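Local coordinates for mandelate racemase/muconate lactonizing enzyme-like protein (Rubrobacter xylanophilus DSM 9941, PDB 3CYJ) that is of unknown function but has the two-domain architecture of the enolase superfamily, in which an N-terminal domain accompanies a metal-binding barrel, at residues 250-253 with 254-258; 268-271 with 272-275; 286-289 with 290-293; 121-124 with 125-129; 317-320 with 321-324. All blocks are in the same frame, centred on the assembly; numbering follows the deposited sequence.

Overall arrangement
Interactions 1, 2, 3 and 5 all lie in the barrel domain, and interaction 4 leads into it from the N-terminal domain. Interactions 1 and 2 touch, their centres about 10 Å apart, where Trp252 and Tyr250 pack on Arg273. Interaction 3 meets interaction 1 through helix-to-helix packing of Ile286 and His290 on Leu254 and His258, with centres about 14 Å apart. The sodium ion, bound by Asp194, Glu221 and Glu222, is about 7 Å from the side chain of Arg273 in interaction 2, about 8 Å from that of Phe319 in interaction 5 and about 10 Å from that of Glu251 in interaction 1. Interactions 1, 3 and 4 all touch the second subunit.

Interaction 1. Residues 250-253 with 254-258; sequences YEWT and LPQLH
Thr253 places OG1 between its own backbone N and carbonyl carbon (chi1 74°), while Gln256 sets CG beside its backbone N and then runs out extended (chi2 166°), so that the two side chains cross at about a right angle and each reaches the backbone of the other. Thr253 OG1 accepts from Gln256 N at 2.8 Å. In return Gln256 OE1 takes two donors. Trp252 N, 2.7 Å from Gln256 OE1, makes a nearly straight bond (175° at the hydrogen) and sits close to the line of the side-chain carbonyl. Thr253 N, 3.1 Å from Gln256 OE1, stands well above the amide plane. The two N-H groups hold OE1 and so restrict the turning of the amide. Leu257 N, 3.1 Å from Thr253 O, closes the first helical turn. Apolar contacts flank these bonds: Pro255 CD is pressed to 3.4 Å from Thr253 CB, and Leu257 CD2 rests 3.7 Å from Glu251 CB. Glu227 of a neighbouring subunit packs on Thr253 and Pro255, whereas Leu254 and Leu257 lean on Ile286 and Val283 of helix 283-290. The reciprocal bonds of Thr253 and Gln256 form a capping box, which starts helix 254-261 after barrel strand 244-247.

Interaction 2. Residues 268-271 with 272-275; sequences QADV and TRCG
Asp270 and Thr272 meet through a single carboxylate oxygen. Asp270 OD1 accepts from the hydroxyl, 2.7 Å from Thr272 OG1, and from the backbone, 2.8 Å from Thr272 N. The hydroxyl arrives on the syn side and the amide on the anti side, both from the same face of the carboxylate plane and some way out of it. With CG of Asp270 trans to the main-chain N (chi1 178°), the carboxylate reaches forward over the turn, and the bond from Thr272 N makes an Asx turn. The main-chain oxygen of the same residue is also doubly used: Arg273 N lies 2.8 Å from Asp270 O, above its carbonyl plane, and Cys274 N lies 3.0 Å from Asp270 O. Arg273 runs extended past the acid and turns one face of its guanidinium to Asp270 OD2. The pair is a long salt bridge, Arg273 NH1 to Asp270 OD2 3.9 Å, in which no N-H points at the oxygen. Ala269 CB and Cys274 CB touch at 4.1 Å. Further out, His297 and Cys298 pack against Asp270, Val271 lies on helix 300-306, and Thr52 and Ser103 bond to the backbone of Thr272 and Gly275. Gln268 makes a weak hydrogen bond to Glu221, a ligand of the sodium ion. Two bonds to Asp270 OD1 hold the carboxylate's rotation, and two to Asp270 O shape the turn after the barrel strand, whereas the attraction of Asp270 OD2 to Arg273 is probably a weak electrostatic one, as Arg273 NH1 is engaged mainly by Glu249.

Interaction 3. Residues 286-289 with 290-293; sequences ICRG and HQIP
His290 packs firmly back onto Ile286. Two of its nitrogens share one acceptor: His290 N and His290 ND1 each lie 3.1 Å from Ile286 O and approach from opposite faces of the carbonyl plane. The ring is turned with its edge to that oxygen, CG lying beside the backbone N (chi1 -82°), and its side chain runs alongside that of Ile286, whose CG2 comes within 4.0 Å of His290 ND1. One residue further on the packing is also close. Ile292 N is hydrogen-bonded to Cys287 O at 3.0 Å, and Cys287 CB lies 3.3 Å from Ile292 O. This inner side is buried: Ile286, Cys287 and Ile292 all pack on Leu267 of the neighbouring strand, and the His290 ring meets His258 of its own chain and His258 of a second subunit. The outer side, partly exposed, is held by polar bonds. Gln291 folds back at chi2 (-75°), and its amide NE2 donates to Arg288 O at 2.6 Å, in the carbonyl plane. The bent Arg288 brings its guanidinium obliquely beside that amide, Arg288 NH2 and Gln291 NE2 being 3.7 Å apart. Glu227 of a further subunit packs over both side chains. At the positive phi of Gln291 the chain leaves the helix, and the bond from Ile292 N together with a weak one from Gln291 N to Arg288 O makes the Schellman motif that ends helix 283-290.

Interaction 4. Residues 121-124 with 125-129; sequences LADA and LPRFH
At Leu125 the chain leaves the short helix 121-124, and Leu125 N is shared in two weak bonds, 3.2 Å to Leu121 O and 3.5 Å to Ala122 O. A water ties the outgoing loop to the helix end, donating to Ala122 O at 2.7 Å and to Pro126 O at 3.2 Å. Arg127 reaches back fully extended, with CG opposite its backbone N (chi1 -175°), and lays its guanidinium over Ala122: CB sits above the centre of one face, 3.6 Å from Arg127 CZ. The edge of the same group is taken up by oxygens. Arg127 NH1 forms a salt bridge with Asp123, 2.8 Å to OD2, which lies in the guanidinium plane although NH1 stands above the carboxylate plane. Arg127 NE makes an almost straight bond (169°) to His129 O at 2.8 Å. With one face covered, two edge bonds and a weaker third from NH2 to Ala130 O, the guanidinium cannot turn easily. Leu121 CG meets Leu125 CD1 at 4.0 Å, and both leucines pack on Trp110 and Ile277. Lys113 of a second subunit bonds to Asp123 O. The stretch connects N-terminal domain helix 97-116 to strand 132-137 of the enolase-type barrel.

Interaction 5. Residues 317-320 with 321-324; sequences EYFH and DHAR
Phe319 drives its ring edge at the face of His322. The rings stand nearly perpendicular, planes 85° apart and centroids 4.9 Å apart, in a T-shaped pair with Phe319 CD2 over the centre of the imidazole. The Phe319 CG lies opposite its backbone N (chi1 -174°), which carries the ring beside Asp321; there the two side chains run side by side and Phe319 CE2 comes 3.6 Å from Asp321 CB. Tyr318 offers a face instead: Ala323 CB sits over its ring, 3.5 Å from Tyr318 CZ, in a CH-pi contact. Tyr318 and Phe319 lie at the C-terminal end of barrel strand 313-319, where Tyr318 centres an inverse gamma turn and Phe319 takes the N-cap position of helix 320-329. Its carbonyl starts the helix, with Ala323 N 2.8 Å from Phe319 O. Next comes the bond of Arg324 N to His320 O at 3.0 Å. His320 and the extended Arg324 lie alongside one another, His320 CE1 and Arg324 CD 4.1 Å apart. Both meet strand 8-26, where Asp21 binds His320 NE2 and Pro19 O accepts from Arg324 NH1. Asp321 OD2 bonds to Trp31 and His322 ND1 to Ala299 N; a glycerol lies about 4 Å from the Phe319 side chain.

Interaction 1. Residues 250-253 with 254-258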
loop_
_atom_site.group_PDB
_atom_site.type_symbol
_atom_site.label_atom_id
_atom_site.label_comp_id
_atom_site.label_asym_id
_atom_site.label_seq_id
_atom_site.Cartn_x
_atom_site.Cartn_y
_atom_site.Cartn_z
ATOM N N TYR A 250 -15.524 22.179 0.248
ATOM C CA TYR A 250 -16.726 21.487 0.718
ATOM C C TYR A 250 -16.557 20.508 1.858
ATOM O O TYR A 250 -17.494 19.799 2.161
ATOM C CB TYR A 250 -17.424 20.781 -0.439
ATOM C CG TYR A 250 -17.795 21.734 -1.564
ATOM C CD1 TYR A 250 -18.749 22.738 -1.369
ATOM C CD2 TYR A 250 -17.180 21.647 -2.808
ATOM C CE1 TYR A 250 -19.091 23.618 -2.421
ATOM C CE2 TYR A 250 -17.523 22.510 -3.842
ATOM C CZ TYR A 250 -18.469 23.490 -3.645
ATOM O OH TYR A 250 -18.779 24.357 -4.667
ATOM N N GLU A 251 -15.400 20.461 2.513
ATOM C CA GLU A 251 -15.202 19.470 3.564
ATOM C C GLU A 251 -15.796 19.988 4.830
ATOM O O GLU A 251 -15.862 21.207 5.023
ATOM C CB GLU A 251 -13.698 19.177 3.758
ATOM C CG GLU A 251 -13.099 18.366 2.621
ATOM C CD GLU A 251 -12.965 19.173 1.404
ATOM O OE1 GLU A 251 -12.742 20.386 1.587
ATOM O OE2 GLU A 251 -13.096 18.621 0.278
ATOM N N TRP A 252 -16.226 19.072 5.699
ATOM C CA TRP A 252 -16.821 19.508 6.957
ATOM C C TRP A 252 -16.309 18.622 8.151
ATOM O O TRP A 252 -16.754 18.743 9.290
ATOM C CB TRP A 252 -18.378 19.633 6.815
ATOM C CG TRP A 252 -18.944 19.895 5.317
ATOM C CD1 TRP A 252 -19.016 18.966 4.296
ATOM C CD2 TRP A 252 -19.500 21.122 4.754
ATOM N NE1 TRP A 252 -19.564 19.541 3.158
ATOM C CE2 TRP A 252 -19.864 20.849 3.414
ATOM C CE3 TRP A 252 -19.699 22.414 5.244
ATOM C CZ2 TRP A 252 -20.434 21.815 2.573
ATOM C CZ3 TRP A 252 -20.262 23.377 4.393
ATOM C CH2 TRP A 252 -20.604 23.072 3.073
ATOM N N THR A 253 -15.351 17.746 7.897
ATOM C CA THR A 253 -14.667 17.115 9.024
ATOM C C THR A 253 -13.154 17.383 8.863
ATOM O O THR A 253 -12.678 17.685 7.765
ATOM C CB THR A 253 -14.918 15.572 9.173
ATOM O OG1 THR A 253 -14.195 14.859 8.170
ATOM C CG2 THR A 253 -16.416 15.141 9.153
ATOM N N LEU A 254 -12.406 17.261 9.955
ATOM C CA LEU A 254 -10.969 17.397 9.876
ATOM C C LEU A 254 -10.351 16.157 9.273
ATOM O O LEU A 254 -9.334 16.253 8.609
ATOM C CB LEU A 254 -10.391 17.666 11.249
ATOM C CG LEU A 254 -10.355 19.150 11.559
ATOM C CD1 LEU A 254 -10.145 19.326 13.055
ATOM C CD2 LEU A 254 -9.203 19.804 10.755
ATOM N N PRO A 255 -10.972 14.979 9.491
ATOM C CA PRO A 255 -10.462 13.809 8.772
ATOM C C PRO A 255 -10.682 13.935 7.257
ATOM O O PRO A 255 -9.882 13.369 6.464
ATOM C CB PRO A 255 -11.253 12.625 9.353
ATOM C CG PRO A 255 -11.893 13.115 10.564
ATOM C CD PRO A 255 -11.981 14.624 10.506
ATOM N N GLN A 256 -11.732 14.664 6.855
ATOM C CA GLN A 256 -11.921 15.001 5.430
ATOM C C GLN A 256 -10.807 15.908 4.876
ATOM O O GLN A 256 -10.215 15.608 3.846
ATOM C CB GLN A 256 -13.287 15.635 5.173
ATOM C CG GLN A 256 -14.359 14.612 5.061
ATOM C CD GLN A 256 -15.726 15.228 5.158
ATOM O OE1 GLN A 256 -15.870 16.463 5.107
ATOM N NE2 GLN A 256 -16.751 14.372 5.296
ATOM N N LEU A 257 -10.512 16.992 5.591
ATOM C CA LEU A 257 -9.356 17.852 5.277
ATOM C C LEU A 257 -8.055 17.059 5.286
ATOM O O LEU A 257 -7.215 17.206 4.385
ATOM C CB LEU A 257 -9.274 19.029 6.233
ATOM C CG LEU A 257 -10.280 20.131 5.922
ATOM C CD1 LEU A 257 -10.017 21.329 6.805
ATOM C CD2 LEU A 257 -10.314 20.554 4.429
ATOM N N HIS A 258 -7.932 16.180 6.276
ATOM C CA HIS A 258 -6.811 15.282 6.358
ATOM C C HIS A 258 -6.691 14.322 5.143
ATOM O O HIS A 258 -5.591 14.021 4.686
ATOM C CB HIS A 258 -6.907 14.478 7.662
ATOM C CG HIS A 258 -5.932 13.356 7.733
ATOM N ND1 HIS A 258 -6.232 12.091 7.274
ATOM C CD2 HIS A 258 -4.637 13.314 8.142
ATOM C CE1 HIS A 258 -5.170 11.307 7.421
ATOM N NE2 HIS A 258 -4.186 12.027 7.937
#

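Interaction 2. Residues 268-271 with 272-275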
loop_
_atom_site.group_PDB
_atom_site.type_symbol
_atom_site.label_atom_id
_atom_site.label_comp_id
_atom_site.label_asym_id
_atom_site.label_seq_id
_atom_site.Cartn_x
_atom_site.Cartn_y
_atom_site.Cartn_z
ATOM N N GLN A 268 -7.553 24.254 0.601
ATOM C CA GLN A 268 -8.404 25.405 0.762
ATOM C C GLN A 268 -9.451 25.119 1.793
ATOM O O GLN A 268 -9.886 23.986 1.933
ATOM C CB GLN A 268 -9.145 25.708 -0.526
ATOM C CG GLN A 268 -8.257 25.895 -1.712
ATOM C CD GLN A 268 -9.040 26.040 -2.987
ATOM O OE1 GLN A 268 -8.614 26.728 -3.873
ATOM N NE2 GLN A 268 -10.174 25.361 -3.096
ATOM N N ALA A 269 -9.873 26.158 2.518
ATOM C CA ALA A 269 -11.096 26.076 3.287
ATOM C C ALA A 269 -11.779 27.457 3.325
ATOM O O ALA A 269 -11.194 28.478 2.978
ATOM C CB ALA A 269 -10.854 25.459 4.689
ATOM N N ASP A 270 -13.055 27.461 3.671
ATOM C CA ASP A 270 -13.859 28.670 3.650
ATOM C C ASP A 270 -14.297 28.889 5.074
ATOM O O ASP A 270 -15.017 28.071 5.637
ATOM C CB ASP A 270 -15.045 28.391 2.735
ATOM C CG ASP A 270 -16.041 29.556 2.626
ATOM O OD1 ASP A 270 -16.246 30.339 3.592
ATOM O OD2 ASP A 270 -16.672 29.636 1.570
ATOM N N VAL A 271 -13.837 29.975 5.673
ATOM C CA VAL A 271 -14.161 30.257 7.081
ATOM C C VAL A 271 -15.693 30.242 7.385
ATOM O O VAL A 271 -16.120 29.988 8.534
ATOM C CB VAL A 271 -13.518 31.608 7.563
ATOM C CG1 VAL A 271 -14.311 32.771 7.096
ATOM C CG2 VAL A 271 -13.429 31.676 9.041
ATOM N N THR A 272 -16.514 30.452 6.365
ATOM C CA THR A 272 -17.955 30.482 6.592
ATOM C C THR A 272 -18.589 29.093 6.436
ATOM O O THR A 272 -19.803 28.928 6.495
ATOM C CB THR A 272 -18.656 31.577 5.724
ATOM O OG1 THR A 272 -18.706 31.184 4.348
ATOM C CG2 THR A 272 -17.923 32.932 5.854
ATOM N N ARG A 273 -17.749 28.072 6.288
ATOM C CA ARG A 273 -18.272 26.728 6.079
ATOM C C ARG A 273 -17.583 25.689 6.921
ATOM O O ARG A 273 -18.199 24.701 7.285
ATOM C CB ARG A 273 -18.098 26.318 4.629
ATOM C CG ARG A 273 -18.947 27.047 3.663
ATOM C CD ARG A 273 -18.529 26.630 2.338
ATOM N NE ARG A 273 -19.520 26.977 1.369
ATOM C CZ ARG A 273 -19.284 26.958 0.068
ATOM N NH1 ARG A 273 -18.064 26.598 -0.371
ATOM N NH2 ARG A 273 -20.262 27.280 -0.785
ATOM N N CYS A 274 -16.302 25.912 7.212
ATOM C CA CYS A 274 -15.461 24.887 7.781
ATOM C C CYS A 274 -15.513 24.942 9.279
ATOM O O CYS A 274 -14.650 24.370 9.958
ATOM C CB CYS A 274 -14.007 25.081 7.328
ATOM S SG CYS A 274 -13.290 26.593 8.023
ATOM N N GLY A 275 -16.474 25.668 9.818
ATOM C CA GLY A 275 -16.613 25.675 11.283
ATOM C C GLY A 275 -16.174 26.982 11.910
ATOM O O GLY A 275 -15.957 27.066 13.125
#

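Interaction 3. Residues 286-289 with 290-293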
loop_
_atom_site.group_PDB
_atom_site.type_symbol
_atom_site.label_atom_id
_atom_site.label_comp_id
_atom_site.label_asym_id
_atom_site.label_seq_id
_atom_site.Cartn_x
_atom_site.Cartn_y
_atom_site.Cartn_z
ATOM N N ILE A 286 -3.251 20.703 10.148
ATOM C CA ILE A 286 -3.319 19.810 8.992
ATOM C C ILE A 286 -2.278 20.185 7.965
ATOM O O ILE A 286 -1.559 19.341 7.452
ATOM C CB ILE A 286 -4.728 19.723 8.349
ATOM C CG1 ILE A 286 -5.756 19.188 9.361
ATOM C CG2 ILE A 286 -4.678 18.847 7.136
ATOM C CD1 ILE A 286 -5.705 17.760 9.546
ATOM N N CYS A 287 -2.199 21.467 7.673
ATOM C CA CYS A 287 -1.313 21.935 6.632
ATOM C C CYS A 287 0.168 21.796 6.992
ATOM O O CYS A 287 0.946 21.372 6.154
ATOM C CB CYS A 287 -1.649 23.376 6.238
ATOM S SG CYS A 287 -3.173 23.410 5.239
ATOM N N ARG A 288 0.566 22.198 8.197
ATOM C CA ARG A 288 1.978 22.035 8.605
ATOM C C ARG A 288 2.333 20.536 8.757
ATOM O O ARG A 288 3.446 20.111 8.398
ATOM C CB ARG A 288 2.297 22.783 9.926
ATOM C CG ARG A 288 1.940 24.264 10.017
ATOM C CD ARG A 288 2.610 25.079 8.925
ATOM N NE ARG A 288 4.066 25.025 8.960
ATOM C CZ ARG A 288 4.837 24.482 8.015
ATOM N NH1 ARG A 288 6.169 24.494 8.166
ATOM N NH2 ARG A 288 4.308 23.930 6.921
ATOM N N GLY A 289 1.399 19.735 9.286
ATOM C CA GLY A 289 1.610 18.279 9.381
ATOM C C GLY A 289 1.867 17.586 8.043
ATOM O O GLY A 289 2.627 16.631 7.976
ATOM N N HIS A 290 1.241 18.093 6.972
ATOM C CA HIS A 290 1.371 17.544 5.646
ATOM C C HIS A 290 2.334 18.351 4.777
ATOM O O HIS A 290 2.631 17.953 3.641
ATOM C CB HIS A 290 0.017 17.535 4.975
ATOM C CG HIS A 290 -0.852 16.377 5.346
ATOM N ND1 HIS A 290 -1.624 16.355 6.493
ATOM C CD2 HIS A 290 -1.123 15.225 4.688
ATOM C CE1 HIS A 290 -2.308 15.224 6.544
ATOM N NE2 HIS A 290 -2.035 14.526 5.451
ATOM N N GLN A 291 2.820 19.478 5.301
ATOM C CA GLN A 291 3.741 20.382 4.587
ATOM C C GLN A 291 3.217 21.009 3.279
ATOM O O GLN A 291 3.964 21.153 2.276
ATOM C CB GLN A 291 5.099 19.690 4.297
ATOM C CG GLN A 291 5.777 19.182 5.515
ATOM C CD GLN A 291 6.361 20.307 6.266
ATOM O OE1 GLN A 291 7.319 20.963 5.795
ATOM N NE2 GLN A 291 5.770 20.602 7.424
ATOM N N ILE A 292 1.970 21.457 3.293
ATOM C CA ILE A 292 1.440 22.107 2.141
ATOM C C ILE A 292 0.928 23.489 2.548
ATOM O O ILE A 292 0.459 23.670 3.672
ATOM C CB ILE A 292 0.307 21.227 1.485
ATOM C CG1 ILE A 292 -0.878 21.009 2.451
ATOM C CG2 ILE A 292 0.902 19.921 0.946
ATOM C CD1 ILE A 292 -1.978 20.153 1.923
ATOM N N PRO A 293 0.973 24.452 1.627
ATOM C CA PRO A 293 0.339 25.765 1.842
ATOM C C PRO A 293 -1.199 25.700 1.937
ATOM O O PRO A 293 -1.826 24.744 1.506
ATOM C CB PRO A 293 0.707 26.578 0.558
ATOM C CG PRO A 293 1.602 25.658 -0.312
ATOM C CD PRO A 293 1.440 24.247 0.230
#

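Interaction 4. Residues 121-124 with 125-129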
loop_
_atom_site.group_PDB
_atom_site.type_symbol
_atom_site.label_atom_id
_atom_site.label_comp_id
_atom_site.label_asym_id
_atom_site.label_seq_id
_atom_site.Cartn_x
_atom_site.Cartn_y
_atom_site.Cartn_z
ATOM N N LEU A 121 -10.001 41.696 15.878
ATOM C CA LEU A 121 -10.123 40.232 15.990
ATOM C C LEU A 121 -8.765 39.533 15.808
ATOM O O LEU A 121 -8.412 38.625 16.567
ATOM C CB LEU A 121 -11.170 39.667 15.004
ATOM C CG LEU A 121 -11.403 38.146 15.105
ATOM C CD1 LEU A 121 -11.623 37.728 16.521
ATOM C CD2 LEU A 121 -12.568 37.667 14.219
ATOM N N ALA A 122 -7.996 39.997 14.826
ATOM C CA ALA A 122 -6.692 39.439 14.553
ATOM C C ALA A 122 -5.832 39.415 15.805
ATOM O O ALA A 122 -5.096 38.436 16.040
ATOM C CB ALA A 122 -6.037 40.186 13.453
ATOM N N ASP A 123 -5.953 40.442 16.650
ATOM C CA ASP A 123 -5.200 40.506 17.911
ATOM C C ASP A 123 -5.737 39.613 19.016
ATOM O O ASP A 123 -4.996 39.274 19.942
ATOM C CB ASP A 123 -5.081 41.957 18.409
ATOM C CG ASP A 123 -4.106 42.780 17.564
ATOM O OD1 ASP A 123 -4.421 43.974 17.308
ATOM O OD2 ASP A 123 -3.043 42.223 17.125
ATOM N N ALA A 124 -7.011 39.225 18.937
ATOM C CA ALA A 124 -7.574 38.303 19.935
ATOM C C ALA A 124 -7.250 36.813 19.625
ATOM O O ALA A 124 -7.401 35.924 20.472
ATOM C CB ALA A 124 -9.096 38.513 20.077
ATOM N N LEU A 125 -6.816 36.541 18.400
ATOM C CA LEU A 125 -6.424 35.197 18.004
ATOM C C LEU A 125 -4.897 35.080 18.056
ATOM O O LEU A 125 -4.207 36.113 18.096
ATOM C CB LEU A 125 -6.901 34.990 16.577
ATOM C CG LEU A 125 -8.435 34.974 16.405
ATOM C CD1 LEU A 125 -8.815 35.092 14.963
ATOM C CD2 LEU A 125 -8.986 33.693 17.050
ATOM N N PRO A 126 -4.359 33.835 18.036
ATOM C CA PRO A 126 -2.917 33.649 17.902
ATOM C C PRO A 126 -2.493 34.309 16.601
ATOM O O PRO A 126 -3.075 34.046 15.563
ATOM C CB PRO A 126 -2.777 32.129 17.772
ATOM C CG PRO A 126 -3.919 31.606 18.570
ATOM C CD PRO A 126 -5.060 32.544 18.179
ATOM N N ARG A 127 -1.523 35.195 16.623
ATOM C CA ARG A 127 -1.301 35.957 15.422
ATOM C C ARG A 127 0.105 35.735 14.865
ATOM O O ARG A 127 1.105 35.969 15.549
ATOM C CB ARG A 127 -1.616 37.442 15.687
ATOM C CG ARG A 127 -1.537 38.318 14.435
ATOM C CD ARG A 127 -2.138 39.697 14.652
ATOM N NE ARG A 127 -2.224 40.379 13.368
ATOM C CZ ARG A 127 -2.732 41.605 13.208
ATOM N NH1 ARG A 127 -3.153 42.275 14.285
ATOM N NH2 ARG A 127 -2.789 42.167 11.992
ATOM N N PHE A 128 0.153 35.303 13.603
ATOM C CA PHE A 128 1.393 35.065 12.860
ATOM C C PHE A 128 1.647 36.205 11.893
ATOM O O PHE A 128 2.804 36.500 11.620
ATOM C CB PHE A 128 1.306 33.772 12.007
ATOM C CG PHE A 128 1.440 32.475 12.802
ATOM C CD1 PHE A 128 2.702 31.957 13.137
ATOM C CD2 PHE A 128 0.324 31.787 13.189
ATOM C CE1 PHE A 128 2.826 30.773 13.862
ATOM C CE2 PHE A 128 0.415 30.581 13.927
ATOM C CZ PHE A 128 1.666 30.077 14.263
ATOM N N HIS A 129 0.600 36.811 11.328
ATOM C CA HIS A 129 0.763 37.767 10.242
ATOM C C HIS A 129 0.157 39.123 10.562
ATOM O O HIS A 129 -0.960 39.206 11.162
ATOM C CB HIS A 129 0.124 37.273 8.930
ATOM C CG HIS A 129 0.424 35.836 8.599
ATOM N ND1 HIS A 129 1.703 35.377 8.318
ATOM C CD2 HIS A 129 -0.392 34.753 8.535
ATOM C CE1 HIS A 129 1.650 34.080 8.080
ATOM N NE2 HIS A 129 0.393 33.674 8.222
HETATM O O HOH W 1 -4.500 36.612 14.181
#

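Interaction 5. Residues 317-320 with 321-324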
loop_
_atom_site.group_PDB
_atom_site.type_symbol
_atom_site.label_atom_id
_atom_site.label_comp_id
_atom_site.label_asym_id
_atom_site.label_seq_id
_atom_site.Cartn_x
_atom_site.Cartn_y
_atom_site.Cartn_z
ATOM N N GLU A 317 -8.684 34.519 -0.977
ATOM C CA GLU A 317 -9.449 34.845 -2.170
ATOM C C GLU A 317 -10.272 36.116 -1.941
ATOM O O GLU A 317 -11.160 36.166 -1.053
ATOM C CB GLU A 317 -10.419 33.718 -2.514
ATOM C CG GLU A 317 -11.283 34.037 -3.703
ATOM C CD GLU A 317 -12.295 32.973 -3.975
ATOM O OE1 GLU A 317 -12.790 32.335 -3.003
ATOM O OE2 GLU A 317 -12.582 32.787 -5.167
ATOM N N TYR A 318 -9.959 37.122 -2.743
ATOM C CA TYR A 318 -10.735 38.361 -2.745
ATOM C C TYR A 318 -11.872 38.177 -3.723
ATOM O O TYR A 318 -11.769 38.571 -4.889
ATOM C CB TYR A 318 -9.839 39.549 -3.197
ATOM C CG TYR A 318 -10.487 40.865 -3.013
ATOM C CD1 TYR A 318 -10.671 41.418 -1.720
ATOM C CD2 TYR A 318 -10.977 41.558 -4.115
ATOM C CE1 TYR A 318 -11.325 42.655 -1.546
ATOM C CE2 TYR A 318 -11.643 42.781 -3.956
ATOM C CZ TYR A 318 -11.797 43.323 -2.669
ATOM O OH TYR A 318 -12.457 44.532 -2.530
ATOM N N PHE A 319 -12.934 37.526 -3.265
ATOM C CA PHE A 319 -13.979 37.060 -4.187
ATOM C C PHE A 319 -14.934 38.175 -4.572
ATOM O O PHE A 319 -15.527 38.824 -3.703
ATOM C CB PHE A 319 -14.765 35.888 -3.574
ATOM C CG PHE A 319 -15.758 35.262 -4.546
ATOM C CD1 PHE A 319 -15.342 34.867 -5.820
ATOM C CD2 PHE A 319 -17.064 35.079 -4.192
ATOM C CE1 PHE A 319 -16.212 34.284 -6.727
ATOM C CE2 PHE A 319 -17.980 34.471 -5.094
ATOM C CZ PHE A 319 -17.544 34.081 -6.363
ATOM N N HIS A 320 -15.062 38.411 -5.870
ATOM C CA HIS A 320 -15.891 39.518 -6.371
ATOM C C HIS A 320 -17.248 39.600 -5.696
ATOM O O HIS A 320 -17.533 40.570 -5.003
ATOM C CB HIS A 320 -16.068 39.435 -7.899
ATOM C CG HIS A 320 -17.078 40.406 -8.442
ATOM N ND1 HIS A 320 -16.878 41.778 -8.445
ATOM C CD2 HIS A 320 -18.301 40.204 -8.994
ATOM C CE1 HIS A 320 -17.946 42.373 -8.952
ATOM N NE2 HIS A 320 -18.813 41.439 -9.310
ATOM N N ASP A 321 -18.102 38.587 -5.857
ATOM C CA ASP A 321 -19.455 38.647 -5.260
ATOM C C ASP A 321 -19.432 39.154 -3.834
ATOM O O ASP A 321 -20.277 39.962 -3.425
ATOM C CB ASP A 321 -20.149 37.303 -5.264
ATOM C CG ASP A 321 -20.383 36.748 -6.664
ATOM O OD1 ASP A 321 -19.846 37.282 -7.641
ATOM O OD2 ASP A 321 -21.109 35.741 -6.815
ATOM N N HIS A 322 -18.453 38.665 -3.069
ATOM C CA HIS A 322 -18.456 38.833 -1.638
ATOM C C HIS A 322 -17.890 40.137 -1.223
ATOM O O HIS A 322 -18.468 40.794 -0.342
ATOM C CB HIS A 322 -17.713 37.690 -0.952
ATOM C CG HIS A 322 -18.412 36.388 -1.091
ATOM N ND1 HIS A 322 -17.883 35.200 -0.634
ATOM C CD2 HIS A 322 -19.609 36.084 -1.662
ATOM C CE1 HIS A 322 -18.729 34.220 -0.900
ATOM N NE2 HIS A 322 -19.783 34.731 -1.526
ATOM N N ALA A 323 -16.738 40.491 -1.782
ATOM C CA ALA A 323 -16.188 41.827 -1.609
ATOM C C ALA A 323 -17.293 42.890 -1.844
ATOM O O ALA A 323 -17.562 43.741 -0.992
ATOM C CB ALA A 323 -15.025 42.045 -2.564
ATOM N N ARG A 324 -17.965 42.787 -2.974
ATOM C CA ARG A 324 -19.029 43.736 -3.331
ATOM C C ARG A 324 -20.188 43.748 -2.325
ATOM O O ARG A 324 -20.582 44.791 -1.850
ATOM C CB ARG A 324 -19.531 43.425 -4.742
ATOM C CG ARG A 324 -20.754 44.215 -5.211
ATOM C CD ARG A 324 -21.084 43.796 -6.677
ATOM N NE ARG A 324 -22.219 44.548 -7.190
ATOM C CZ ARG A 324 -23.485 44.172 -7.069
ATOM N NH1 ARG A 324 -23.793 43.014 -6.491
ATOM N NH2 ARG A 324 -24.446 44.964 -7.533
#